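Side-chain contacts in AGR_C_1268p (Agrobacterium tumefaciens str. C58, PDB 2GHS), which probably acts as a metal-dependent gluconolactonase of the SMP-30/regucalcin family, hydrolysing sugar lactones in a beta-propeller that holds one divalent cation: residues Thr62-Asn67 / Leu73-Leu78; Ile223-Ile228 / Asn245-Glu250; Ala125-Asp130 / Ser162-Ala167. All coordinates share one frame; numbering follows the deposited sequence. Where two conformers were deposited one is given.

Interaction 1: residues Thr62-Asn67 / Leu73-Leu78; sequences TAWWFN and LHELHL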
loop_
_atom_site.group_PDB
_atom_site.type_symbol
_atom_site.label_atom_id
_atom_site.label_comp_id
_atom_site.label_asym_id
_atom_site.label_seq_id
_atom_site.Cartn_x
_atom_site.Cartn_y
_atom_site.Cartn_z
ATOM N N THR A 62 -5.079 -13.511 8.624
ATOM C CA THR A 62 -3.823 -13.594 7.855
ATOM C C THR A 62 -3.435 -12.230 7.207
ATOM O O THR A 62 -4.261 -11.584 6.567
ATOM C CB THR A 62 -3.939 -14.670 6.753
ATOM O OG1 THR A 62 -4.244 -15.935 7.352
ATOM C CG2 THR A 62 -2.652 -14.810 5.996
ATOM N N ALA A 63 -2.212 -11.791 7.457
ATOM C CA ALA A 63 -1.640 -10.643 6.784
ATOM C C ALA A 63 -0.920 -11.114 5.534
ATOM O O ALA A 63 -0.243 -12.133 5.528
ATOM C CB ALA A 63 -0.672 -9.919 7.736
ATOM N N TRP A 64 -1.052 -10.326 4.483
ATOM C CA TRP A 64 -0.425 -10.577 3.211
ATOM C C TRP A 64 0.383 -9.335 2.809
ATOM O O TRP A 64 -0.022 -8.196 3.095
ATOM C CB TRP A 64 -1.501 -10.835 2.161
ATOM C CG TRP A 64 -2.354 -12.047 2.393
ATOM C CD1 TRP A 64 -3.501 -12.101 3.107
ATOM C CD2 TRP A 64 -2.153 -13.348 1.843
ATOM N NE1 TRP A 64 -4.017 -13.379 3.061
ATOM C CE2 TRP A 64 -3.199 -14.152 2.272
ATOM C CE3 TRP A 64 -1.182 -13.904 1.001
ATOM C CZ2 TRP A 64 -3.299 -15.503 1.909
ATOM C CZ3 TRP A 64 -1.284 -15.255 0.638
ATOM C CH2 TRP A 64 -2.341 -16.026 1.098
ATOM N N TRP A 65 1.525 -9.540 2.151
ATOM C CA TRP A 65 2.256 -8.417 1.534
ATOM C C TRP A 65 3.141 -8.943 0.424
ATOM O O TRP A 65 3.234 -10.171 0.221
ATOM C CB TRP A 65 3.075 -7.619 2.562
ATOM C CG TRP A 65 4.169 -8.350 3.230
ATOM C CD1 TRP A 65 5.468 -8.457 2.806
ATOM C CD2 TRP A 65 4.090 -9.043 4.472
ATOM N NE1 TRP A 65 6.188 -9.192 3.713
ATOM C CE2 TRP A 65 5.364 -9.556 4.747
ATOM C CE3 TRP A 65 3.047 -9.284 5.381
ATOM C CZ2 TRP A 65 5.633 -10.315 5.873
ATOM C CZ3 TRP A 65 3.321 -10.032 6.524
ATOM C CH2 TRP A 65 4.604 -10.543 6.744
ATOM N N PHE A 66 3.779 -8.031 -0.309
ATOM C CA PHE A 66 4.651 -8.429 -1.368
ATOM C C PHE A 66 6.103 -8.060 -1.120
ATOM O O PHE A 66 6.409 -7.112 -0.420
ATOM C CB PHE A 66 4.213 -7.768 -2.696
ATOM C CG PHE A 66 2.855 -8.158 -3.152
ATOM C CD1 PHE A 66 1.737 -7.434 -2.727
ATOM C CD2 PHE A 66 2.689 -9.203 -4.028
ATOM C CE1 PHE A 66 0.455 -7.793 -3.160
ATOM C CE2 PHE A 66 1.434 -9.584 -4.454
ATOM C CZ PHE A 66 0.311 -8.885 -4.012
ATOM N N ASN A 67 6.983 -8.830 -1.744
ATOM C CA ASN A 67 8.395 -8.449 -1.964
ATOM C C ASN A 67 8.509 -8.182 -3.453
ATOM O O ASN A 67 8.712 -9.097 -4.220
ATOM C CB ASN A 67 9.323 -9.546 -1.503
ATOM C CG ASN A 67 10.778 -9.106 -1.430
ATOM O OD1 ASN A 67 11.088 -7.945 -1.612
ATOM N ND2 ASN A 67 11.671 -10.054 -1.138
ATOM N N LEU A 73 4.853 -13.288 -2.823
ATOM C CA LEU A 73 3.672 -12.947 -2.050
ATOM C C LEU A 73 3.850 -13.642 -0.696
ATOM O O LEU A 73 3.917 -14.882 -0.633
ATOM C CB LEU A 73 2.403 -13.492 -2.730
ATOM C CG LEU A 73 1.062 -13.400 -1.987
ATOM C CD1 LEU A 73 0.700 -11.989 -1.632
ATOM C CD2 LEU A 73 -0.015 -14.011 -2.838
ATOM N N HIS A 74 3.916 -12.831 0.362
ATOM C CA HIS A 74 4.161 -13.276 1.722
ATOM C C HIS A 74 2.858 -13.361 2.481
ATOM O O HIS A 74 1.993 -12.517 2.328
ATOM C CB HIS A 74 5.116 -12.266 2.394
ATOM C CG HIS A 74 6.491 -12.362 1.855
ATOM N ND1 HIS A 74 7.490 -13.013 2.550
ATOM C CD2 HIS A 74 7.025 -12.014 0.663
ATOM C CE1 HIS A 74 8.594 -13.011 1.818
ATOM N NE2 HIS A 74 8.334 -12.432 0.661
ATOM N N GLU A 75 2.763 -14.420 3.285
ATOM C CA GLU A 75 1.545 -14.759 4.034
ATOM C C GLU A 75 1.978 -15.031 5.480
ATOM O O GLU A 75 2.880 -15.822 5.708
ATOM C CB GLU A 75 0.929 -16.020 3.443
ATOM C CG GLU A 75 -0.332 -16.480 4.121
ATOM C CD GLU A 75 -0.902 -17.786 3.577
ATOM O OE1 GLU A 75 -0.308 -18.408 2.663
ATOM O OE2 GLU A 75 -1.982 -18.189 4.078
ATOM N N LEU A 76 1.327 -14.347 6.434
ATOM C CA LEU A 76 1.611 -14.497 7.844
ATOM C C LEU A 76 0.319 -14.691 8.597
ATOM O O LEU A 76 -0.488 -13.776 8.703
ATOM C CB LEU A 76 2.326 -13.252 8.398
ATOM C CG LEU A 76 2.659 -13.298 9.906
ATOM C CD1 LEU A 76 3.603 -14.441 10.218
ATOM C CD2 LEU A 76 3.220 -11.976 10.395
ATOM N N HIS A 77 0.164 -15.867 9.194
ATOM C CA HIS A 77 -0.972 -16.122 10.080
ATOM C C HIS A 77 -0.640 -15.520 11.447
ATOM O O HIS A 77 0.266 -15.983 12.132
ATOM C CB HIS A 77 -1.238 -17.636 10.225
ATOM C CG HIS A 77 -2.429 -17.950 11.069
ATOM N ND1 HIS A 77 -2.326 -18.381 12.375
ATOM C CD2 HIS A 77 -3.752 -17.802 10.818
ATOM C CE1 HIS A 77 -3.542 -18.521 12.876
ATOM N NE2 HIS A 77 -4.424 -18.177 11.950
ATOM N N LEU A 78 -1.384 -14.508 11.854
ATOM C CA LEU A 78 -0.930 -13.673 12.973
ATOM C C LEU A 78 -0.816 -14.373 14.294
ATOM O O LEU A 78 0.176 -14.197 15.035
ATOM C CB LEU A 78 -1.850 -12.478 13.144
ATOM C CG LEU A 78 -1.773 -11.405 12.091
ATOM C CD1 LEU A 78 -2.580 -10.235 12.614
ATOM C CD2 LEU A 78 -0.334 -11.009 11.815
HETATM O O HOH W 1 -3.092 -18.099 6.466
#
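His74 and Trp65 pack closely on one face of this antiparallel hairpin. CB of His74 sits over one face of the indole, 3.6 Å from the centroid of the Trp65 five-membered ring, and the two rings run nearly parallel (6°) but slid so far apart that they scarcely overlap. The indole reaches this place because its CG lies between the backbone N and the carbonyl carbon (chi1 64°). Trp65 and His74 are a hydrogen-bonded pair, with His74 N to Trp65 O at 2.7 Å. On the opposite face of the sheet, Leu73 CD1 lies over the Phe66 ring, and the Phe66 side chain comes within about 5 Å of that of Glu52, a predicted metal ligand.

That face packs just as closely around Trp64: Glu75 CG and Thr62 CG2 both lie over the indole and touch each other at 3.4 Å, and the carboxylate plane is only 16° from the ring plane. The solvent side begins at the partly exposed Glu75 carboxylate and His77. A water joins Glu75 OE2 and Thr62 OG1, at 2.6 Å from each, while Glu75 OE1 bonds to His86 and Thr62 OG1 to Ser60. The glutamate lays its methylenes, and part of the carboxylate, along the indole, while its oxygens keep polar partners.

Interaction 2: residues Ile223-Ile228 / Asn245-Glu250; sequences IDSTGI and NARWGE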
loop_
_atom_site.group_PDB
_atom_site.type_symbol
_atom_site.label_atom_id
_atom_site.label_comp_id
_atom_site.label_asym_id
_atom_site.label_seq_id
_atom_site.Cartn_x
_atom_site.Cartn_y
_atom_site.Cartn_z
ATOM N N ILE A 223 -2.323 18.094 1.438
ATOM C CA ILE A 223 -1.115 18.229 2.289
ATOM C C ILE A 223 0.140 18.485 1.422
ATOM O O ILE A 223 0.543 17.609 0.642
ATOM C CB ILE A 223 -0.905 16.955 3.172
ATOM C CG1 ILE A 223 -2.159 16.699 4.040
ATOM C CG2 ILE A 223 0.386 17.104 4.013
ATOM C CD1 ILE A 223 -2.254 15.300 4.662
ATOM N N ASP A 224 0.711 19.697 1.548
ATOM C CA ASP A 224 1.920 20.060 0.826
ATOM C C ASP A 224 3.098 19.735 1.753
ATOM O O ASP A 224 3.338 20.427 2.766
ATOM C CB ASP A 224 1.918 21.553 0.474
ATOM C CG ASP A 224 3.064 21.940 -0.460
ATOM O OD1 ASP A 224 4.081 21.228 -0.510
ATOM O OD2 ASP A 224 2.937 22.977 -1.130
ATOM N N SER A 225 3.815 18.676 1.408
ATOM C CA SER A 225 5.001 18.283 2.176
ATOM C C SER A 225 6.227 18.351 1.269
ATOM O O SER A 225 7.188 17.622 1.451
ATOM C CB SER A 225 4.835 16.885 2.813
ATOM O OG SER A 225 4.839 15.830 1.858
ATOM N N THR A 226 6.193 19.259 0.290
ATOM C CA THR A 226 7.265 19.377 -0.703
ATOM C C THR A 226 8.541 19.899 -0.070
ATOM O O THR A 226 8.530 20.867 0.677
ATOM C CB THR A 226 6.879 20.319 -1.843
ATOM O OG1 THR A 226 5.711 19.826 -2.517
ATOM C CG2 THR A 226 8.049 20.483 -2.850
ATOM N N GLY A 227 9.653 19.240 -0.379
ATOM C CA GLY A 227 10.937 19.621 0.173
ATOM C C GLY A 227 11.220 19.118 1.582
ATOM O O GLY A 227 12.357 19.243 2.063
ATOM N N ILE A 228 10.197 18.581 2.251
ATOM C CA ILE A 228 10.382 18.028 3.596
ATOM C C ILE A 228 10.951 16.636 3.442
ATOM O O ILE A 228 10.604 15.903 2.495
ATOM C CB ILE A 228 9.085 18.039 4.417
ATOM C CG1 ILE A 228 8.492 19.450 4.426
ATOM C CG2 ILE A 228 9.331 17.524 5.852
ATOM C CD1 ILE A 228 9.522 20.569 4.652
ATOM N N ASN A 245 0.547 7.707 6.968
ATOM C CA ASN A 245 1.428 7.641 5.785
ATOM C C ASN A 245 2.838 7.189 6.148
ATOM O O ASN A 245 3.493 7.826 7.007
ATOM C CB ASN A 245 1.507 9.032 5.124
ATOM C CG ASN A 245 2.475 9.073 3.986
ATOM O OD1 ASN A 245 3.468 9.826 4.021
ATOM N ND2 ASN A 245 2.204 8.278 2.950
ATOM N N ALA A 246 3.310 6.129 5.498
ATOM C CA ALA A 246 4.693 5.672 5.627
ATOM C C ALA A 246 5.603 6.672 4.910
ATOM O O ALA A 246 5.361 7.016 3.757
ATOM C CB ALA A 246 4.857 4.291 5.030
ATOM N N ARG A 247 6.646 7.136 5.585
ATOM C CA ARG A 247 7.537 8.150 5.038
ATOM C C ARG A 247 8.875 7.484 4.736
ATOM O O ARG A 247 9.644 7.160 5.642
ATOM C CB ARG A 247 7.720 9.315 6.027
ATOM C CG ARG A 247 8.539 10.497 5.513
ATOM C CD ARG A 247 7.643 11.548 5.011
ATOM N NE ARG A 247 8.230 12.714 4.368
ATOM C CZ ARG A 247 7.471 13.670 3.851
ATOM N NH1 ARG A 247 6.159 13.614 4.052
ATOM N NH2 ARG A 247 8.000 14.700 3.226
ATOM N N TRP A 248 9.134 7.241 3.451
ATOM C CA TRP A 248 10.366 6.589 3.053
ATOM C C TRP A 248 11.579 7.448 3.372
ATOM O O TRP A 248 11.629 8.616 2.994
ATOM C CB TRP A 248 10.331 6.310 1.567
ATOM C CG TRP A 248 11.580 5.752 0.953
ATOM C CD1 TRP A 248 12.747 6.417 0.705
ATOM C CD2 TRP A 248 11.755 4.427 0.435
ATOM N NE1 TRP A 248 13.659 5.562 0.083
ATOM C CE2 TRP A 248 13.067 4.343 -0.092
ATOM C CE3 TRP A 248 10.933 3.311 0.354
ATOM C CZ2 TRP A 248 13.558 3.181 -0.703
ATOM C CZ3 TRP A 248 11.427 2.145 -0.267
ATOM C CH2 TRP A 248 12.730 2.087 -0.765
ATOM N N GLY A 249 12.523 6.838 4.080
ATOM C CA GLY A 249 13.766 7.445 4.444
ATOM C C GLY A 249 13.800 7.991 5.837
ATOM O O GLY A 249 14.868 8.376 6.317
ATOM N N GLU A 250 12.645 8.050 6.500
ATOM C CA GLU A 250 12.526 8.666 7.795
ATOM C C GLU A 250 12.150 7.673 8.906
ATOM O O GLU A 250 12.031 8.092 10.072
ATOM C CB GLU A 250 11.457 9.779 7.727
ATOM C CG GLU A 250 11.980 10.969 6.952
ATOM C CD GLU A 250 12.990 11.749 7.773
ATOM O OE1 GLU A 250 12.574 12.497 8.676
ATOM O OE2 GLU A 250 14.191 11.600 7.542
#
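Arg247 spans the gap to the turn at Ser225-Ile228 with the edge of its guanidinium group. NH2 donates to Ile228 O at 3.0 Å; the acceptor lies in the guanidinium plane, yet the donor stands above the carbonyl plane, 70° out of it, and so misses the lone pairs. NH1 adds a weak bond to Ser225 OG at 3.4 Å, an oxygen that has a further partner in Asn201 O. CB of Ile228 also touches Arg247 NH2, at 3.7 Å.

The arginine chain leaves the backbone extended, then bends at the CB-CG bond (chi2 97°) before running straight to the guanidinium, where NE bonds to Lys229 O. Arg247 stands near the end of strand 243-248 in a beta-propeller, so it reaches from one blade to the loop following the outermost strand, 220-224, of the preceding sheet. Its side chain is about 7 Å from that of Asp233, the predicted proton donor/acceptor.

Further out, a type II turn from Ser225 to Ile228 presents Ile228 O and the Ser225 side chain, closed by Ile228 N to Ser225 O. Overlapping its start is an Asx turn: Asp224 OD1 accepts from Thr226 N at 3.0 Å. On the arginine's side, Met232, Asp254 and Tyr256 pack against Arg247.

Interaction 3: residues Ala125-Asp130 / Ser162-Ala167; sequences AELESD and SIYHVA. With K (potassium ion), chain B.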
loop_
_atom_site.group_PDB
_atom_site.type_symbol
_atom_site.label_atom_id
_atom_site.label_comp_id
_atom_site.label_asym_id
_atom_site.label_seq_id
_atom_site.Cartn_x
_atom_site.Cartn_y
_atom_site.Cartn_z
ATOM N N ALA A 125 -7.652 -8.993 -16.215
ATOM C CA ALA A 125 -7.667 -7.861 -17.114
ATOM C C ALA A 125 -6.247 -7.399 -17.399
ATOM O O ALA A 125 -5.392 -7.466 -16.544
ATOM C CB ALA A 125 -8.490 -6.725 -16.490
ATOM N N GLU A 126 -6.013 -6.897 -18.605
ATOM C CA GLU A 126 -4.709 -6.312 -18.931
ATOM C C GLU A 126 -4.517 -5.001 -18.121
ATOM O O GLU A 126 -5.476 -4.298 -17.829
ATOM C CB GLU A 126 -4.535 -6.136 -20.460
ATOM C CG GLU A 126 -4.387 -7.519 -21.154
ATOM C CD GLU A 126 -4.049 -7.512 -22.643
ATOM O OE1 GLU A 126 -3.919 -6.424 -23.233
ATOM O OE2 GLU A 126 -3.896 -8.638 -23.204
ATOM N N LEU A 127 -3.281 -4.673 -17.750
ATOM C CA LEU A 127 -2.972 -3.415 -17.085
ATOM C C LEU A 127 -1.564 -3.095 -17.500
ATOM O O LEU A 127 -0.608 -3.737 -17.007
ATOM C CB LEU A 127 -3.048 -3.558 -15.554
ATOM C CG LEU A 127 -2.775 -2.308 -14.704
ATOM C CD1 LEU A 127 -3.866 -1.320 -14.924
ATOM C CD2 LEU A 127 -2.629 -2.737 -13.240
ATOM N N GLU A 128 -1.432 -2.168 -18.456
ATOM C CA GLU A 128 -0.126 -1.858 -19.032
ATOM C C GLU A 128 0.627 -3.129 -19.363
ATOM O O GLU A 128 1.854 -3.232 -19.208
ATOM C CB GLU A 128 0.664 -0.976 -18.061
ATOM C CG GLU A 128 0.026 0.396 -17.886
ATOM C CD GLU A 128 0.917 1.397 -17.165
ATOM O OE1 GLU A 128 2.042 1.048 -16.737
ATOM O OE2 GLU A 128 0.478 2.557 -17.015
ATOM N N SER A 129 -0.116 -4.086 -19.918
ATOM C CA SER A 129 0.429 -5.392 -20.238
ATOM C C SER A 129 1.319 -5.355 -21.475
ATOM O O SER A 129 2.017 -6.321 -21.772
ATOM C CB SER A 129 -0.690 -6.406 -20.427
ATOM O OG SER A 129 -1.428 -6.627 -19.222
ATOM N N ASP A 130 1.241 -4.269 -22.246
ATOM C CA ASP A 130 2.101 -4.015 -23.389
ATOM C C ASP A 130 3.176 -2.960 -23.152
ATOM O O ASP A 130 3.801 -2.484 -24.131
ATOM C CB ASP A 130 1.221 -3.578 -24.546
ATOM C CG ASP A 130 0.404 -2.307 -24.230
ATOM O OD1 ASP A 130 0.287 -1.861 -23.041
ATOM O OD2 ASP A 130 -0.147 -1.751 -25.212
ATOM N N SER A 162 0.719 6.280 -13.952
ATOM C CA SER A 162 -0.695 6.630 -13.928
ATOM C C SER A 162 -1.393 5.959 -12.736
ATOM O O SER A 162 -0.825 5.061 -12.101
ATOM C CB SER A 162 -1.364 6.114 -15.197
ATOM O OG SER A 162 -0.721 6.652 -16.347
ATOM N N ILE A 163 -2.610 6.401 -12.471
ATOM C CA ILE A 163 -3.528 5.758 -11.531
ATOM C C ILE A 163 -4.753 5.367 -12.326
ATOM O O ILE A 163 -5.347 6.184 -13.049
ATOM C CB ILE A 163 -3.880 6.623 -10.326
ATOM C CG1 ILE A 163 -2.607 6.799 -9.501
ATOM C CG2 ILE A 163 -4.972 5.981 -9.486
ATOM C CD1 ILE A 163 -2.747 7.754 -8.316
ATOM N N TYR A 164 -5.085 4.089 -12.192
ATOM C CA TYR A 164 -6.276 3.493 -12.825
ATOM C C TYR A 164 -7.323 3.038 -11.825
ATOM O O TYR A 164 -6.999 2.667 -10.701
ATOM C CB TYR A 164 -5.881 2.257 -13.634
ATOM C CG TYR A 164 -4.854 2.505 -14.739
ATOM C CD1 TYR A 164 -3.506 2.484 -14.464
ATOM C CD2 TYR A 164 -5.242 2.757 -16.035
ATOM C CE1 TYR A 164 -2.565 2.687 -15.458
ATOM C CE2 TYR A 164 -4.317 2.973 -17.027
ATOM C CZ TYR A 164 -2.971 2.924 -16.729
ATOM O OH TYR A 164 -2.040 3.140 -17.752
ATOM N N HIS A 165 -8.569 3.012 -12.306
ATOM C CA HIS A 165 -9.734 2.483 -11.612
ATOM C C HIS A 165 -10.101 1.205 -12.305
ATOM O O HIS A 165 -10.154 1.177 -13.550
ATOM C CB HIS A 165 -10.826 3.526 -11.777
ATOM C CG HIS A 165 -12.176 3.154 -11.261
ATOM N ND1 HIS A 165 -13.093 2.441 -12.004
ATOM C CD2 HIS A 165 -12.827 3.538 -10.133
ATOM C CE1 HIS A 165 -14.231 2.357 -11.327
ATOM N NE2 HIS A 165 -14.095 3.011 -10.188
ATOM N N VAL A 166 -10.321 0.156 -11.517
ATOM C CA VAL A 166 -10.696 -1.165 -12.059
ATOM C C VAL A 166 -11.995 -1.619 -11.379
ATOM O O VAL A 166 -12.054 -1.744 -10.167
ATOM C CB VAL A 166 -9.614 -2.192 -11.831
ATOM C CG1 VAL A 166 -9.958 -3.441 -12.615
ATOM C CG2 VAL A 166 -8.222 -1.646 -12.253
ATOM N N ALA A 167 -13.034 -1.831 -12.178
ATOM C CA ALA A 167 -14.288 -2.338 -11.652
ATOM C C ALA A 167 -14.836 -3.375 -12.602
ATOM O O ALA A 167 -15.010 -3.104 -13.794
ATOM C CB ALA A 167 -15.246 -1.244 -11.501
HETATM K K K B . 4.002 -3.301 -17.490
HETATM O O HOH W 2 1.251 5.124 -17.385
HETATM O O HOH W 3 2.949 -1.555 -15.549
#
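Tyr164 meets two consecutive residues of the 125-130 loop, Leu127 through its face and Glu128 through its hydroxyl. The polar link is a hydrogen bond from Tyr164 OH to Glu128 OE2, 2.7 Å long, which uses the anti lone pair of that oxygen, the one directed away from OE1. Carboxylate and phenol ring stand almost perpendicular, at 85°, and OE2 lies at the ring edge, close to its plane. Glu128 extends beyond CG, which carries the carboxylate out to the hydroxyl. OE2 is shared further: it also bonds to Thr151 OG1 and to a water, which in turn accepts from Ser162 OG at 2.7 Å. Three partners therefore hold this one oxygen, which probably fixes the rotation of the carboxylate and would be expected to stabilise its negative charge. Within the loop, Leu127 N bonds to Ser129 OG.

The apolar part rests on Leu127. Its CD1 lies over one face of the Tyr164 ring, 4.1 Å from the centroid in a CH-pi contact, and comes within 3.8 Å of Tyr164 CD1. With CG anti to its own N (chi1 -179°), the branch end reaches the ring although the CB bond itself points neither at nor away from the strand. Ile149 and Leu111 pack against the same leucine.

Metal coordination gives the third kind of interaction. A potassium ion is bound by Glu128 O at 2.8 Å, and a water that ligates the ion donates to Glu128 OE1 at 3.0 Å. The carboxylate thus reaches the ion through water, while the backbone oxygen binds it directly. The carbonyl oxygens of Asp108, Leu131 and Asn134 complete the protein ligands, making this a beta-propeller cation site built of main-chain carbonyls and a water, from the inter-sheet loop, the hairpin turn at Asp108 and the start of strand 134-141.

How the interactions relate
Followed from the N terminus, the chain closes interaction 1 first, across the short turn between strands 62-67 and 72-77 within one four-stranded sheet. Interaction 3 opens next and spans a longer excursion: the loop after strand 121-125 is tied to strand 161-167, joining one blade to the seven-stranded sheet that follows. Interaction 2 comes last, where the loop after strand 220-224, the last of that sheet, is reached by an arginine from strand 243-248 of the next. The three loops lie in series, none nesting or crossing. Interactions 1 and 2 sit on opposite sides of the chain's centre, their centres 26 Å apart. One contact builds a blade internally, whereas the others join successive sheets around the propeller.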